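Local coordinates for protein glutathione S-transferase (Sphingobium chungbukense, PDB 6M1T) that binds glutathione and, as a beta-class glutathione S-transferase, probably transfers it to electrophilic compounds in detoxification, at residues 14-19 against 192-197; 96-101 against 151-156. One frame throughout, in Å; residues are numbered along the deposited sequence. Where two conformers were deposited one is given.

Contact 1. Residues 14-19 against 192-197; sequences PHIALR and GAALKA
The methyl of Ala194 sits almost squarely over the His15 imidazole: CB lies 4.0 Å from the ring centroid and 6° off the ring normal, a CH-pi contact. Ala194 CB also meets Ile16 CG1 at 3.6 Å, and the CD methylene of Arg19, so a single methyl is touched by three larger side chains. Ala197 reaches the imidazole differently, its CB lying near the ring plane at the edge, 3.9 Å from His15 CE1. The ring is presented in this way because CG stands anti to the backbone N (chi1 -167°), and its turn is fixed from two sides: ND1 is hydrogen-bonded to Glu198, and His15 NE2 accepts from Arg19 NH2 at 3.1 Å.

The segments belong to helices 12-21 and 189-198, the first helix of the thioredoxin-like N-terminal domain and the last helix of the chain. Their axes approach to 9.1 Å, a spacing that the three alanines that touch helix 12-21 permit, and run at 131°, nearer antiparallel than parallel.

Arg19, extended from CG to NE, lies across the backbone at Ala193 and Ala194. Its guanidinium turns one face to the Ala193 carbonyl, with Ala193 O above the plane, while His15 NE2 lies at its edge, in plane. Arg19 NH2 comes within 3.4 Å of Ala197 CB, and NH1 meets the Ala193 methyl. A leucine here would probably leave His15 NE2 without its donor and uncover part of the backbone at Ala193 and Ala194.

Contact 2. Residues 96-101 against 151-156; sequences SRLSFL and FSVADI
Leu98 and Leu101, one helical turn apart, meet Ala154 where helix 89-108 packs beside the start of helix 153-162 within the all-helical part of the glutathione S-transferase fold. The contact between the segments is largely apolar and buried. Leu98 CD2 lies 3.7 Å from Ala154 CA and 4.0 Å from its CB, while CD1, the other branch, faces Val153 CG2. With CG anti to the carbonyl carbon (chi1 -61°), the Leu98 side chain extends across to the first turn of the opposing helix. Leu101 CD1 lies 3.6 Å from Ala154 O. Ala154 CB also lies 4.3 Å from Arg97 CB; with only a methyl there, the CA atoms of Leu98 and Ala154 approach to 5.9 Å. Leu98 and Leu101 both touch Tyr157 of the glutathione pocket as well.

Polar bonds work within each segment. Arg97 curls over its own helix, a face of its guanidinium over Phe100 CB, and NH1 donates to Ser96 OG, near the guanidinium plane; that hydroxyl also bonds to Thr64 of the second subunit. Asp155 OD1 bonds to Tyr146 N and Tyr181 OH. Ser152 and Asp155 form a capping box: Ser152 OG, at the N-cap, accepts from Ala154 N, and Ser152 N donates to the anti lone pair of Asp155 OD2 at 3.0 Å.

The two contacts lie 16 Å apart, centre to centre, and are nested along the chain: 96-101 and 151-156 both fall between 14-19 and 192-197. Contact 1 ties the thioredoxin-like domain to the C-terminal helix, whereas contact 2 joins two helices of the all-helical domain. They touch directly, since helix 12-21 also packs on helix 153-162: Ile16 CG2 lies 3.7 Å from Ile156 CG2, and Ala17 CA meets Ile156 CD1. Helix 12-21 thus touches both helices 189-198 and 153-162, linking the two contacts across the domain boundary. Contact 2 is nearer to glutathione, about 8 Å from the Leu101 side chain, against about 12 Å from His15.

Contact 1. Residues 14-19 against 192-197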
loop_
_atom_site.group_PDB
_atom_site.type_symbol
_atom_site.label_atom_id
_atom_site.label_comp_id
_atom_site.label_asym_id
_atom_site.label_seq_id
_atom_site.Cartn_x
_atom_site.Cartn_y
_atom_site.Cartn_z
ATOM N N PRO A 14 6.570 12.790 3.133
ATOM C CA PRO A 14 7.417 13.286 2.061
ATOM C C PRO A 14 7.976 14.690 2.357
ATOM O O PRO A 14 9.089 14.990 1.873
ATOM C CB PRO A 14 6.552 13.197 0.786
ATOM C CG PRO A 14 5.164 13.077 1.310
ATOM C CD PRO A 14 5.240 12.390 2.665
ATOM N N HIS A 15 7.252 15.519 3.110
ATOM C CA HIS A 15 7.790 16.838 3.571
ATOM C C HIS A 15 9.116 16.604 4.317
ATOM O O HIS A 15 10.145 17.248 3.970
ATOM C CB HIS A 15 6.751 17.567 4.440
ATOM C CG HIS A 15 7.050 19.008 4.694
ATOM N ND1 HIS A 15 6.165 19.838 5.369
ATOM C CD2 HIS A 15 8.080 19.782 4.311
ATOM C CE1 HIS A 15 6.702 21.055 5.472
ATOM N NE2 HIS A 15 7.855 21.057 4.784
ATOM N N ILE A 16 9.104 15.756 5.327
ATOM C CA ILE A 16 10.338 15.415 6.105
ATOM C C ILE A 16 11.418 14.843 5.157
ATOM O O ILE A 16 12.576 15.245 5.252
ATOM C CB ILE A 16 10.001 14.473 7.263
ATOM C CG1 ILE A 16 9.181 15.208 8.317
ATOM C CG2 ILE A 16 11.274 13.849 7.836
ATOM C CD1 ILE A 16 8.453 14.339 9.303
ATOM N N ALA A 17 11.059 13.924 4.267
ATOM C CA ALA A 17 11.994 13.228 3.350
ATOM C C ALA A 17 12.729 14.227 2.447
ATOM O O ALA A 17 13.936 14.062 2.213
ATOM C CB ALA A 17 11.250 12.159 2.546
ATOM N N LEU A 18 12.022 15.183 1.857
ATOM C CA LEU A 18 12.648 16.221 1.014
ATOM C C LEU A 18 13.638 17.048 1.849
ATOM O O LEU A 18 14.681 17.442 1.267
ATOM C CB LEU A 18 11.558 17.100 0.391
ATOM C CG LEU A 18 10.760 16.400 -0.704
ATOM C CD1 LEU A 18 9.465 17.133 -0.969
ATOM C CD2 LEU A 18 11.575 16.274 -1.969
ATOM N N ARG A 19 13.296 17.358 3.096
ATOM C CA ARG A 19 14.225 18.052 4.038
ATOM C C ARG A 19 15.447 17.148 4.315
ATOM O O ARG A 19 16.547 17.701 4.418
ATOM C CB ARG A 19 13.536 18.462 5.333
ATOM C CG ARG A 19 12.544 19.600 5.101
ATOM C CD ARG A 19 11.893 20.162 6.337
ATOM N NE ARG A 19 10.888 21.127 5.899
ATOM C CZ ARG A 19 11.074 22.429 5.731
ATOM N NH1 ARG A 19 12.232 22.985 6.030
ATOM N NH2 ARG A 19 10.080 23.160 5.265
ATOM N N GLY A 192 12.148 18.581 12.978
ATOM C CA GLY A 192 11.754 19.841 13.641
ATOM C C GLY A 192 11.386 20.925 12.649
ATOM O O GLY A 192 10.344 21.588 12.849
ATOM N N ALA A 193 12.175 21.078 11.579
ATOM C CA ALA A 193 11.930 22.092 10.516
ATOM C C ALA A 193 10.589 21.829 9.808
ATOM O O ALA A 193 9.837 22.793 9.591
ATOM C CB ALA A 193 13.077 22.079 9.529
ATOM N N ALA A 194 10.278 20.568 9.442
ATOM C CA ALA A 194 8.958 20.234 8.817
ATOM C C ALA A 194 7.828 20.491 9.817
ATOM O O ALA A 194 6.832 21.112 9.446
ATOM C CB ALA A 194 8.902 18.820 8.299
ATOM N N LEU A 195 8.008 20.091 11.080
ATOM C CA LEU A 195 6.961 20.285 12.119
ATOM C C LEU A 195 6.700 21.791 12.221
ATOM O O LEU A 195 5.541 22.197 12.248
ATOM C CB LEU A 195 7.438 19.703 13.462
ATOM C CG LEU A 195 6.999 18.309 13.915
ATOM C CD1 LEU A 195 6.397 17.424 12.832
ATOM C CD2 LEU A 195 8.161 17.590 14.585
ATOM N N LYS A 196 7.753 22.620 12.230
ATOM C CA LYS A 196 7.631 24.088 12.373
ATOM C C LYS A 196 6.989 24.666 11.111
ATOM O O LYS A 196 6.024 25.447 11.256
ATOM C CB LYS A 196 8.994 24.734 12.700
ATOM C CG LYS A 196 8.919 26.208 13.091
ATOM C CD LYS A 196 10.151 26.757 13.791
ATOM C CE LYS A 196 10.035 28.223 14.180
ATOM N NZ LYS A 196 11.371 28.874 14.293
ATOM N N ALA A 197 7.464 24.313 9.906
ATOM C CA ALA A 197 6.902 24.836 8.636
ATOM C C ALA A 197 5.396 24.530 8.504
ATOM O O ALA A 197 4.704 25.313 7.820
ATOM C CB ALA A 197 7.674 24.295 7.443
#

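Contact 2. Residues 96-101 against 151-156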
loop_
_atom_site.group_PDB
_atom_site.type_symbol
_atom_site.label_atom_id
_atom_site.label_comp_id
_atom_site.label_asym_id
_atom_site.label_seq_id
_atom_site.Cartn_x
_atom_site.Cartn_y
_atom_site.Cartn_z
ATOM N N SER A 96 7.724 -3.401 1.389
ATOM C CA SER A 96 6.826 -4.187 2.274
ATOM C C SER A 96 6.372 -3.301 3.426
ATOM O O SER A 96 5.131 -3.156 3.675
ATOM C CB SER A 96 7.509 -5.454 2.784
ATOM O OG SER A 96 6.647 -6.206 3.615
ATOM N N ARG A 97 7.329 -2.673 4.107
ATOM C CA ARG A 97 6.969 -1.820 5.255
ATOM C C ARG A 97 6.119 -0.637 4.745
ATOM O O ARG A 97 5.178 -0.265 5.458
ATOM C CB ARG A 97 8.210 -1.420 6.069
ATOM C CG ARG A 97 8.799 -2.515 6.971
ATOM C CD ARG A 97 7.828 -3.324 7.834
ATOM N NE ARG A 97 7.187 -4.380 7.043
ATOM C CZ ARG A 97 6.042 -5.027 7.328
ATOM N NH1 ARG A 97 5.609 -5.923 6.470
ATOM N NH2 ARG A 97 5.348 -4.819 8.435
ATOM N N LEU A 98 6.460 -0.024 3.609
ATOM C CA LEU A 98 5.665 1.145 3.124
ATOM C C LEU A 98 4.240 0.684 2.781
ATOM O O LEU A 98 3.287 1.469 3.077
ATOM C CB LEU A 98 6.359 1.815 1.940
ATOM C CG LEU A 98 7.765 2.388 2.229
ATOM C CD1 LEU A 98 8.354 2.928 0.953
ATOM C CD2 LEU A 98 7.707 3.459 3.333
ATOM N N SER A 99 4.082 -0.507 2.183
ATOM C CA SER A 99 2.746 -1.059 1.791
ATOM C C SER A 99 1.957 -1.362 3.068
ATOM O O SER A 99 0.755 -1.034 3.127
ATOM C CB SER A 99 2.803 -2.262 0.794
ATOM O OG SER A 99 1.464 -2.733 1.013
ATOM N N PHE A 100 2.595 -1.895 4.117
ATOM C CA PHE A 100 1.900 -2.168 5.383
ATOM C C PHE A 100 1.411 -0.849 6.016
ATOM O O PHE A 100 0.254 -0.768 6.523
ATOM C CB PHE A 100 2.805 -2.902 6.374
ATOM C CG PHE A 100 2.193 -2.986 7.724
ATOM C CD1 PHE A 100 1.302 -3.994 8.047
ATOM C CD2 PHE A 100 2.550 -2.069 8.697
ATOM C CE1 PHE A 100 0.749 -4.077 9.322
ATOM C CE2 PHE A 100 1.983 -2.137 9.959
ATOM C CZ PHE A 100 1.100 -3.149 10.283
ATOM N N LEU A 101 2.262 0.179 6.027
ATOM C CA LEU A 101 1.884 1.465 6.654
ATOM C C LEU A 101 0.690 2.105 5.897
ATOM O O LEU A 101 -0.219 2.554 6.563
ATOM C CB LEU A 101 3.110 2.372 6.655
ATOM C CG LEU A 101 4.217 1.919 7.616
ATOM C CD1 LEU A 101 5.440 2.816 7.472
ATOM C CD2 LEU A 101 3.715 1.927 9.019
ATOM N N PHE A 151 18.325 4.791 9.094
ATOM C CA PHE A 151 17.167 5.705 9.019
ATOM C C PHE A 151 16.652 5.734 7.582
ATOM O O PHE A 151 17.445 5.919 6.607
ATOM C CB PHE A 151 17.535 7.080 9.553
ATOM C CG PHE A 151 16.348 7.993 9.634
ATOM C CD1 PHE A 151 15.362 7.776 10.583
ATOM C CD2 PHE A 151 16.242 9.090 8.803
ATOM C CE1 PHE A 151 14.272 8.630 10.683
ATOM C CE2 PHE A 151 15.131 9.927 8.886
ATOM C CZ PHE A 151 14.152 9.696 9.821
ATOM N N SER A 152 15.338 5.520 7.429
ATOM C CA SER A 152 14.721 5.327 6.099
ATOM C C SER A 152 13.377 6.061 5.978
ATOM O O SER A 152 12.773 6.433 6.985
ATOM C CB SER A 152 14.539 3.875 5.802
ATOM O OG SER A 152 13.350 3.397 6.381
ATOM N N VAL A 153 12.891 6.171 4.749
ATOM C CA VAL A 153 11.532 6.742 4.513
ATOM C C VAL A 153 10.478 5.926 5.274
ATOM O O VAL A 153 9.431 6.489 5.608
ATOM C CB VAL A 153 11.219 6.861 3.019
ATOM C CG1 VAL A 153 12.022 8.006 2.435
ATOM C CG2 VAL A 153 11.461 5.555 2.249
ATOM N N ALA A 154 10.740 4.664 5.613
ATOM C CA ALA A 154 9.759 3.849 6.363
ATOM C C ALA A 154 9.685 4.380 7.784
ATOM O O ALA A 154 8.581 4.420 8.331
ATOM C CB ALA A 154 10.108 2.376 6.317
ATOM N N ASP A 155 10.815 4.767 8.390
ATOM C CA ASP A 155 10.794 5.392 9.745
ATOM C C ASP A 155 10.045 6.740 9.636
ATOM O O ASP A 155 9.293 7.109 10.524
ATOM C CB ASP A 155 12.212 5.649 10.285
ATOM C CG ASP A 155 13.055 4.387 10.462
ATOM O OD1 ASP A 155 12.668 3.550 11.262
ATOM O OD2 ASP A 155 14.041 4.238 9.757
ATOM N N ILE A 156 10.324 7.512 8.600
ATOM C CA ILE A 156 9.661 8.837 8.448
ATOM C C ILE A 156 8.140 8.620 8.401
ATOM O O ILE A 156 7.395 9.295 9.073
ATOM C CB ILE A 156 10.169 9.579 7.212
ATOM C CG1 ILE A 156 11.660 9.959 7.320
ATOM C CG2 ILE A 156 9.265 10.809 7.043
ATOM C CD1 ILE A 156 12.227 10.539 6.019
#